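Local coordinates for putative lipoprotein (Campylobacter jejuni subsp. jejuni, PDB 2G5G), which binds heme as a cofacial pair with tyrosine ligation, linked to dimerization, and probably serves in bacterial heme transport, at residues Asp79-Met84 / Lys136-Asn141; Thr224-Gly229 / Asp257-Leu262. One frame throughout, in Å; residues are numbered along the deposited sequence.

Interaction 1 of 2, residues Asp79-Met84 / Lys136-Asn141; sequences DVALEM and KILGAN
V80, A81 and L82 pair with I137, L138 and G139 as adjacent parallel strands. A crossover through helices joins the two strands at one edge of the mixed sheet of this ChaN (Tiki superfamily) domain. Strand 137-141 is the outermost on that side, and strand 78-82 joins it to strand 214-220. The backbone bonds alternate: V80 N gives to K136 O, L138 N to V80 O, L82 N to L138 O and A140 N to L82 O. The last is the longest, at 3.2 Å.

A81 and L138 share one face, their CB atoms 4.1 Å apart. A140 CB also touches A81 CB. Helix 187-210 covers A81 with L208 and A140 with M204. V80, L82 and I137 occupy the other face, under helix 124-131. There L82 CD1 meets I137 CG2 at 3.7 Å.

Side chains hold both ends. D79 sets CG beside its own backbone N (chi1 -62°), which brings OD1 to K136 N at 2.9 Å. The N-H comes from above the carboxylate plane. D79 OD2 is bonded by H211 and N213, so the whole carboxylate is gripped. K136 NZ instead turns to a salt bridge with D94.

The chain turns a corner at E83. E83 and N141 lie side by side, and E83 OE1 takes the backbone N-H of G220. The N141 side chain is about 6 Å from a bound heme. Its ND2 gives to a lone pair of E83 O at 2.9 Å, and a water that ND2 also reaches donates to E83 OE2.

Interaction 2 of 2, residues Thr224-Gly229 / Asp257-Leu262; sequences TSKKIG and DSDYVL
S225 and D257 make the shortest polar contact between the two segments. S225 OG donates to D257 OD1 at 2.6 Å, approaching from above the carboxylate plane. OG stands anti to the backbone N of S225 (chi1 167°), beside the carbonyl carbon. The same oxygen accepts from K227 N at 3.0 Å, and weakly from I228 N. S225 OG therefore joins D257 to the turn that S225 begins.

One direct backbone bond crosses the contact. K226 N gives to D257 O at 3.0 Å, and the bond is nearly straight, with 168° at the hydrogen. A water also donates to D257 O and bonds T224 OG1, so this carbonyl has two partners.

S225 is the first residue to leave helical geometry after helix 221-224, and its OG bond to K227 N defines an ST turn. G229 N closes the bend further by bonding to S225 O. The partner segment is the short run that leads into strand 260-264 of the mixed sheet. S258 points its CB away from the other segment, and its OG donates to Y260 O.

One salt bridge crosses the contact, from K226. Its chain bends at chi3 (71°), which takes NZ to the syn side of D259 OD1 at 2.8 Å. D259 OD1 also accepts from H25 NE2, and its OD2 from V245 N. A second water accepts from K226 NZ and donates to S258 O.

The lysine chains add carbon contacts. K226 CD packs 3.8 Å from S258 CA. K227 CD passes D257 OD1 at 3.1 Å, while K227 NZ forms a salt bridge with D254.

From the N terminus, interaction 1 comes first. It closes an excursion with three helices (90-98, 108-111 and 124-131) between strands 78-82 and 137-141. The chain then runs through helices 144-151, 165-179 and 187-210 and returns to the sheet as strand 214-220, beside strand 78-82. Interaction 2 opens at the end of helix 221-224. It closes a second loop, containing helix 230-236 and strand 243-248, just before strand 260-264. The two loops follow in series and neither nest nor cross. Their nearest atoms are about 7 Å apart. Interaction 1 ties the edge strands of the sheet. Interaction 2 ties the loop between helices 221-224 and 230-236 to the lead-in of strand 260-264.

Interaction 1 of 2, residues Asp79-Met84 / Lys136-Asn141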
loop_
_atom_site.group_PDB
_atom_site.type_symbol
_atom_site.label_atom_id
_atom_site.label_comp_id
_atom_site.label_asym_id
_atom_site.label_seq_id
_atom_site.Cartn_x
_atom_site.Cartn_y
_atom_site.Cartn_z
ATOM N N ASP A 79 18.833 26.896 -6.680
ATOM C CA ASP A 79 17.759 26.290 -5.868
ATOM C C ASP A 79 17.905 24.779 -5.677
ATOM O O ASP A 79 18.666 24.170 -6.403
ATOM C CB ASP A 79 16.417 26.591 -6.491
ATOM C CG ASP A 79 16.124 28.089 -6.531
ATOM O OD1 ASP A 79 16.578 28.810 -5.612
ATOM O OD2 ASP A 79 15.470 28.540 -7.490
ATOM N N VAL A 80 17.178 24.201 -4.711
ATOM C CA VAL A 80 17.254 22.762 -4.392
ATOM C C VAL A 80 15.877 22.108 -4.414
ATOM O O VAL A 80 14.966 22.521 -3.698
ATOM C CB VAL A 80 17.951 22.495 -3.042
ATOM C CG1 VAL A 80 17.931 20.981 -2.693
ATOM C CG2 VAL A 80 19.373 22.976 -3.092
ATOM N N ALA A 81 15.719 21.114 -5.287
ATOM C CA ALA A 81 14.475 20.361 -5.373
ATOM C C ALA A 81 14.651 19.091 -4.544
ATOM O O ALA A 81 15.740 18.524 -4.471
ATOM C CB ALA A 81 14.163 20.009 -6.852
ATOM N N LEU A 82 13.571 18.644 -3.931
ATOM C CA LEU A 82 13.617 17.521 -3.002
ATOM C C LEU A 82 12.585 16.479 -3.363
ATOM O O LEU A 82 11.378 16.766 -3.422
ATOM C CB LEU A 82 13.449 18.000 -1.539
ATOM C CG LEU A 82 14.547 18.850 -0.889
ATOM C CD1 LEU A 82 14.145 19.314 0.517
ATOM C CD2 LEU A 82 15.881 18.133 -0.850
ATOM N N GLU A 83 13.046 15.250 -3.612
ATOM C CA GLU A 83 12.119 14.123 -3.742
ATOM C C GLU A 83 11.213 14.081 -2.495
ATOM O O GLU A 83 10.076 13.605 -2.570
ATOM C CB GLU A 83 12.887 12.789 -3.838
ATOM C CG GLU A 83 11.970 11.527 -3.842
ATOM C CD GLU A 83 12.735 10.194 -3.701
ATOM O OE1 GLU A 83 13.974 10.190 -3.600
ATOM O OE2 GLU A 83 12.070 9.153 -3.681
HETATM N N MSE A 84 11.701 14.570 -1.355
HETATM C CA MSE A 84 10.870 14.397 -0.131
HETATM C C MSE A 84 9.717 15.358 0.054
HETATM O O MSE A 84 8.910 15.183 0.967
HETATM C CB MSE A 84 11.639 14.131 1.182
HETATM C CG MSE A 84 13.071 14.588 1.412
HETATM SE SE MSE A 84 14.533 14.413 0.064
HETATM C CE MSE A 84 14.402 12.539 -0.530
ATOM N N LYS A 136 16.156 28.527 -2.744
ATOM C CA LYS A 136 14.784 28.158 -2.465
ATOM C C LYS A 136 14.605 26.632 -2.524
ATOM O O LYS A 136 15.157 25.946 -3.410
ATOM C CB LYS A 136 13.798 28.843 -3.422
ATOM C CG LYS A 136 12.337 28.604 -3.049
ATOM C CD LYS A 136 11.410 29.641 -3.630
ATOM C CE LYS A 136 10.980 29.226 -5.005
ATOM N NZ LYS A 136 9.897 30.127 -5.509
ATOM N N ILE A 137 13.835 26.101 -1.585
ATOM C CA ILE A 137 13.464 24.672 -1.642
ATOM C C ILE A 137 12.257 24.442 -2.527
ATOM O O ILE A 137 11.190 25.068 -2.342
ATOM C CB ILE A 137 13.269 24.044 -0.214
ATOM C CG1 ILE A 137 14.619 24.021 0.509
ATOM C CG2 ILE A 137 12.676 22.632 -0.317
ATOM C CD1 ILE A 137 14.604 23.597 1.966
ATOM N N LEU A 138 12.414 23.531 -3.488
ATOM C CA LEU A 138 11.327 23.157 -4.375
ATOM C C LEU A 138 10.802 21.753 -4.038
ATOM O O LEU A 138 11.596 20.855 -3.746
ATOM C CB LEU A 138 11.791 23.194 -5.850
ATOM C CG LEU A 138 12.633 24.383 -6.335
ATOM C CD1 LEU A 138 13.148 24.135 -7.791
ATOM C CD2 LEU A 138 11.837 25.718 -6.236
ATOM N N GLY A 139 9.476 21.577 -4.083
ATOM C CA GLY A 139 8.865 20.233 -4.046
ATOM C C GLY A 139 8.952 19.599 -5.419
ATOM O O GLY A 139 8.545 20.207 -6.405
ATOM N N ALA A 140 9.550 18.402 -5.504
ATOM C CA ALA A 140 9.832 17.792 -6.802
ATOM C C ALA A 140 8.822 16.729 -7.149
ATOM O O ALA A 140 8.612 16.423 -8.315
ATOM C CB ALA A 140 11.286 17.186 -6.818
ATOM N N ASN A 141 8.173 16.177 -6.130
ATOM C CA ASN A 141 7.483 14.886 -6.259
ATOM C C ASN A 141 5.944 14.955 -6.432
ATOM O O ASN A 141 5.312 16.018 -6.309
ATOM C CB ASN A 141 7.812 14.064 -4.998
ATOM C CG ASN A 141 7.923 12.551 -5.265
ATOM O OD1 ASN A 141 7.438 12.041 -6.267
ATOM N ND2 ASN A 141 8.570 11.847 -4.345
HETATM O O HOH W 1 9.437 9.027 -3.802
#

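Interaction 2 of 2, residues Thr224-Gly229 / Asp257-Leu262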
loop_
_atom_site.group_PDB
_atom_site.type_symbol
_atom_site.label_atom_id
_atom_site.label_comp_id
_atom_site.label_asym_id
_atom_site.label_seq_id
_atom_site.Cartn_x
_atom_site.Cartn_y
_atom_site.Cartn_z
ATOM N N THR A 224 17.725 8.942 -9.657
ATOM C CA THR A 224 18.733 9.754 -10.331
ATOM C C THR A 224 19.445 8.987 -11.450
ATOM O O THR A 224 20.131 9.592 -12.292
ATOM C CB THR A 224 19.721 10.358 -9.357
ATOM O OG1 THR A 224 20.493 9.325 -8.740
ATOM C CG2 THR A 224 18.967 11.231 -8.285
ATOM N N SER A 225 19.278 7.659 -11.448
ATOM C CA SER A 225 19.938 6.796 -12.409
ATOM C C SER A 225 19.669 7.225 -13.859
ATOM O O SER A 225 18.522 7.322 -14.300
ATOM C CB SER A 225 19.482 5.338 -12.233
ATOM O OG SER A 225 19.898 4.582 -13.368
ATOM N N LYS A 226 20.743 7.411 -14.612
ATOM C CA LYS A 226 20.635 7.674 -16.019
ATOM C C LYS A 226 20.049 6.494 -16.814
ATOM O O LYS A 226 19.630 6.690 -17.930
ATOM C CB LYS A 226 22.018 7.999 -16.578
ATOM C CG LYS A 226 22.552 9.366 -16.101
ATOM C CD LYS A 226 24.017 9.478 -16.431
ATOM C CE LYS A 226 24.257 9.629 -17.918
ATOM N NZ LYS A 226 25.705 9.693 -18.234
ATOM N N LYS A 227 20.102 5.287 -16.261
ATOM C CA LYS A 227 19.595 4.075 -16.941
ATOM C C LYS A 227 18.074 3.912 -16.882
ATOM O O LYS A 227 17.469 3.441 -17.832
ATOM C CB LYS A 227 20.213 2.830 -16.317
ATOM C CG LYS A 227 21.736 2.743 -16.434
ATOM C CD LYS A 227 22.286 1.595 -15.593
ATOM C CE LYS A 227 21.932 0.217 -16.170
ATOM N NZ LYS A 227 22.426 -0.844 -15.196
ATOM N N ILE A 228 17.466 4.285 -15.759
ATOM C CA ILE A 228 16.046 3.970 -15.511
ATOM C C ILE A 228 15.234 5.163 -14.974
ATOM O O ILE A 228 14.017 5.046 -14.803
ATOM C CB ILE A 228 15.908 2.840 -14.475
ATOM C CG1 ILE A 228 16.592 3.244 -13.157
ATOM C CG2 ILE A 228 16.438 1.492 -15.059
ATOM C CD1 ILE A 228 16.480 2.262 -12.026
ATOM N N GLY A 229 15.916 6.263 -14.645
ATOM C CA GLY A 229 15.278 7.333 -13.853
ATOM C C GLY A 229 14.998 8.663 -14.530
ATOM O O GLY A 229 14.846 8.772 -15.753
ATOM N N ASP A 257 24.993 4.616 -14.374
ATOM C CA ASP A 257 23.965 5.248 -13.558
ATOM C C ASP A 257 24.188 6.756 -13.387
ATOM O O ASP A 257 23.263 7.483 -13.048
ATOM C CB ASP A 257 23.912 4.609 -12.166
ATOM C CG ASP A 257 23.025 3.394 -12.115
ATOM O OD1 ASP A 257 22.146 3.253 -12.973
ATOM O OD2 ASP A 257 23.212 2.572 -11.197
ATOM N N SER A 258 25.412 7.228 -13.575
ATOM C CA SER A 258 25.697 8.606 -13.167
ATOM C C SER A 258 26.902 9.137 -13.970
ATOM O O SER A 258 27.478 8.397 -14.751
ATOM C CB SER A 258 25.941 8.618 -11.652
ATOM O OG SER A 258 27.190 8.027 -11.319
ATOM N N ASP A 259 27.248 10.410 -13.798
ATOM C CA ASP A 259 28.431 11.021 -14.428
ATOM C C ASP A 259 29.624 11.094 -13.474
ATOM O O ASP A 259 30.799 11.129 -13.903
ATOM C CB ASP A 259 28.074 12.424 -14.938
ATOM C CG ASP A 259 26.932 12.375 -15.944
ATOM O OD1 ASP A 259 27.121 11.707 -17.006
ATOM O OD2 ASP A 259 25.841 12.932 -15.663
ATOM N N TYR A 260 29.322 11.133 -12.185
ATOM C CA TYR A 260 30.344 11.100 -11.129
ATOM C C TYR A 260 29.853 10.156 -10.067
ATOM O O TYR A 260 28.627 10.014 -9.862
ATOM C CB TYR A 260 30.598 12.510 -10.529
ATOM C CG TYR A 260 31.142 13.475 -11.550
ATOM C CD1 TYR A 260 30.266 14.307 -12.282
ATOM C CD2 TYR A 260 32.503 13.532 -11.838
ATOM C CE1 TYR A 260 30.758 15.181 -13.241
ATOM C CE2 TYR A 260 33.008 14.409 -12.808
ATOM C CZ TYR A 260 32.117 15.220 -13.508
ATOM O OH TYR A 260 32.534 16.071 -14.508
ATOM N N VAL A 261 30.785 9.498 -9.358
ATOM C CA VAL A 261 30.350 8.662 -8.269
ATOM C C VAL A 261 31.303 8.887 -7.105
ATOM O O VAL A 261 32.516 9.009 -7.284
ATOM C CB VAL A 261 30.152 7.145 -8.710
ATOM C CG1 VAL A 261 31.434 6.573 -9.274
ATOM C CG2 VAL A 261 29.573 6.300 -7.573
ATOM N N LEU A 262 30.723 9.033 -5.919
ATOM C CA LEU A 262 31.517 9.133 -4.708
ATOM C C LEU A 262 31.628 7.758 -4.130
ATOM O O LEU A 262 30.630 7.067 -3.982
ATOM C CB LEU A 262 30.880 10.091 -3.693
ATOM C CG LEU A 262 31.372 11.519 -3.876
ATOM C CD1 LEU A 262 30.626 12.104 -5.094
ATOM C CD2 LEU A 262 31.075 12.373 -2.600
HETATM O O HOH W 2 22.733 8.172 -10.137
HETATM O O HOH W 3 27.557 7.188 -17.409
#